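Local coordinates for protein gamma-glutamyl-gamma-aminobutyraldehyde dehydrogenase (Burkholderia cenocepacia, PDB 4LIH) that probably oxidises aldehydes to carboxylic acids with a nicotinamide cofactor, at residues S49-R54 against G386-P391. Numbering follows the deposited sequence. Where two conformers were deposited one is given.
Sequences SPIDGR and GFYVEP
Pro50 and Ile51 turn successive backbone carbonyls toward the chain entering strand 388-395, and Phe387 N donates to Pro50 O at 3.3 Å, almost in line with the carbonyl (C=O...N angle 165°). The second carbonyl is met by a side chain: Tyr388 OH donates to Ile51 O at 2.7 Å, in the carbonyl plane and on a lone pair. With the tyrosine CG anti to its own carbonyl carbon (chi1 -60°), the ring reaches back toward the turn, and its hydroxyl also touches Ile51 CG2 at 3.6 Å. Gly386, having no side chain, brings its CA to 3.1 Å from Pro50 O and 3.2 Å from Ile51 O, the latter a CA-H...O contact. On the other flank, Phe387 CD2 lies 3.8 Å from Pro50 O and only loosely against the proline ring, while the phenyl group also packs on Leu357 of helix 354-370. The turn linking strands 44-48 and 55-60 has its own bracing: Asp52 OD1 accepts from Arg54 N in an Asx turn. A salt bridge from Arg54 NE, reaching OD1 from the opposite face, belongs to one of two conformers and is less certain. This loop thus meets the start of strand 388-395, more than 300 residues on in sequence, through uncharged groups: two hydrogen bonds, a CA-H...O contact and light apolar packing, with charge pairing kept inside the turn.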
loop_
_atom_site.group_PDB
_atom_site.type_symbol
_atom_site.label_atom_id
_atom_site.label_comp_id
_atom_site.label_asym_id
_atom_site.label_seq_id
_atom_site.Cartn_x
_atom_site.Cartn_y
_atom_site.Cartn_z
ATOM N N SER A 49 45.457 -8.608 -10.839
ATOM C CA SER A 49 44.834 -9.487 -9.876
ATOM C C SER A 49 45.488 -9.349 -8.511
ATOM O O SER A 49 46.708 -9.434 -8.394
ATOM C CB SER A 49 44.991 -10.930 -10.331
ATOM O OG SER A 49 44.245 -11.790 -9.508
ATOM N N PRO A 50 44.673 -9.218 -7.466
ATOM C CA PRO A 50 45.166 -9.203 -6.098
ATOM C C PRO A 50 45.734 -10.525 -5.601
ATOM O O PRO A 50 46.417 -10.554 -4.583
ATOM C CB PRO A 50 43.926 -8.865 -5.260
ATOM C CG PRO A 50 42.840 -8.481 -6.201
ATOM C CD PRO A 50 43.240 -8.874 -7.577
ATOM N N ILE A 51 45.461 -11.597 -6.312
ATOM C CA ILE A 51 45.837 -12.913 -5.867
ATOM C C ILE A 51 47.351 -12.989 -5.859
ATOM O O ILE A 51 47.954 -13.471 -4.892
ATOM C CB ILE A 51 45.273 -14.006 -6.808
ATOM C CG1 ILE A 51 43.722 -13.994 -6.730
ATOM C CG2 ILE A 51 45.829 -15.383 -6.426
ATOM C CD1 ILE A 51 43.050 -14.783 -7.855
ATOM N N ASP A 52 47.937 -12.497 -6.948
ATOM C CA ASP A 52 49.372 -12.668 -7.169
ATOM C C ASP A 52 50.006 -11.556 -7.977
ATOM O O ASP A 52 51.177 -11.659 -8.354
ATOM C CB ASP A 52 49.614 -14.039 -7.824
ATOM C CG ASP A 52 48.965 -14.177 -9.192
ATOM O OD1 ASP A 52 48.304 -13.215 -9.677
ATOM O OD2 ASP A 52 49.138 -15.275 -9.783
ATOM N N GLY A 53 49.272 -10.478 -8.236
ATOM C CA GLY A 53 49.792 -9.383 -9.078
ATOM C C GLY A 53 49.802 -9.593 -10.600
ATOM O O GLY A 53 50.274 -8.721 -11.330
ATOM N N ARG A 54 49.278 -10.720 -11.083
ATOM C CA ARG A 54 49.259 -10.994 -12.525
ATOM C C ARG A 54 48.414 -9.937 -13.241
ATOM O O ARG A 54 47.377 -9.517 -12.728
ATOM C CB ARG A 54 48.754 -12.432 -12.825
ATOM C CG ARG A 54 47.268 -12.722 -12.557
ATOM C CD ARG A 54 46.869 -14.199 -12.731
ATOM N NE ARG A 54 46.738 -14.921 -11.469
ATOM C CZ ARG A 54 46.036 -16.046 -11.295
ATOM N NH1 ARG A 54 45.342 -16.594 -12.282
ATOM N NH2 ARG A 54 45.997 -16.613 -10.100
ATOM N N GLY A 386 50.725 -11.348 -4.068
ATOM C CA GLY A 386 49.394 -10.832 -3.714
ATOM C C GLY A 386 49.338 -10.230 -2.319
ATOM O O GLY A 386 50.347 -10.177 -1.603
ATOM N N PHE A 387 48.141 -9.797 -1.920
ATOM C CA PHE A 387 47.968 -8.940 -0.751
ATOM C C PHE A 387 47.072 -9.613 0.271
ATOM O O PHE A 387 45.915 -9.793 0.023
ATOM C CB PHE A 387 47.392 -7.620 -1.221
ATOM C CG PHE A 387 48.176 -7.028 -2.358
ATOM C CD1 PHE A 387 49.426 -6.512 -2.115
ATOM C CD2 PHE A 387 47.711 -7.078 -3.652
ATOM C CE1 PHE A 387 50.194 -5.994 -3.144
ATOM C CE2 PHE A 387 48.449 -6.564 -4.679
ATOM C CZ PHE A 387 49.693 -6.037 -4.446
ATOM N N TYR A 388 47.655 -10.000 1.407
ATOM C CA TYR A 388 47.001 -10.884 2.387
ATOM C C TYR A 388 47.352 -10.453 3.818
ATOM O O TYR A 388 48.489 -10.085 4.088
ATOM C CB TYR A 388 47.440 -12.323 2.186
ATOM C CG TYR A 388 47.128 -12.912 0.827
ATOM C CD1 TYR A 388 45.891 -13.494 0.549
ATOM C CD2 TYR A 388 48.057 -12.880 -0.168
ATOM C CE1 TYR A 388 45.610 -14.027 -0.692
ATOM C CE2 TYR A 388 47.798 -13.432 -1.418
ATOM C CZ TYR A 388 46.575 -13.970 -1.691
ATOM O OH TYR A 388 46.342 -14.525 -2.946
ATOM N N VAL A 389 46.362 -10.489 4.703
ATOM C CA VAL A 389 46.520 -10.056 6.102
ATOM C C VAL A 389 45.634 -10.966 6.925
ATOM O O VAL A 389 44.520 -11.329 6.512
ATOM C CB VAL A 389 46.247 -8.529 6.276
ATOM C CG1 VAL A 389 44.843 -8.154 5.862
ATOM C CG2 VAL A 389 46.537 -8.054 7.692
ATOM N N GLU A 390 46.147 -11.384 8.069
ATOM C CA GLU A 390 45.407 -12.259 8.964
ATOM C C GLU A 390 44.128 -11.604 9.514
ATOM O O GLU A 390 44.082 -10.387 9.691
ATOM C CB GLU A 390 46.267 -12.683 10.147
ATOM C CG GLU A 390 47.475 -13.530 9.819
ATOM C CD GLU A 390 48.460 -13.630 10.974
ATOM O OE1 GLU A 390 48.595 -12.667 11.763
ATOM O OE2 GLU A 390 49.062 -14.714 11.111
ATOM N N PRO A 391 43.108 -12.425 9.845
ATOM C CA PRO A 391 41.975 -11.851 10.604
ATOM C C PRO A 391 42.437 -11.418 11.991
ATOM O O PRO A 391 43.068 -12.202 12.712
ATOM C CB PRO A 391 40.984 -13.004 10.676
ATOM C CG PRO A 391 41.852 -14.222 10.641
ATOM C CD PRO A 391 43.008 -13.888 9.743
#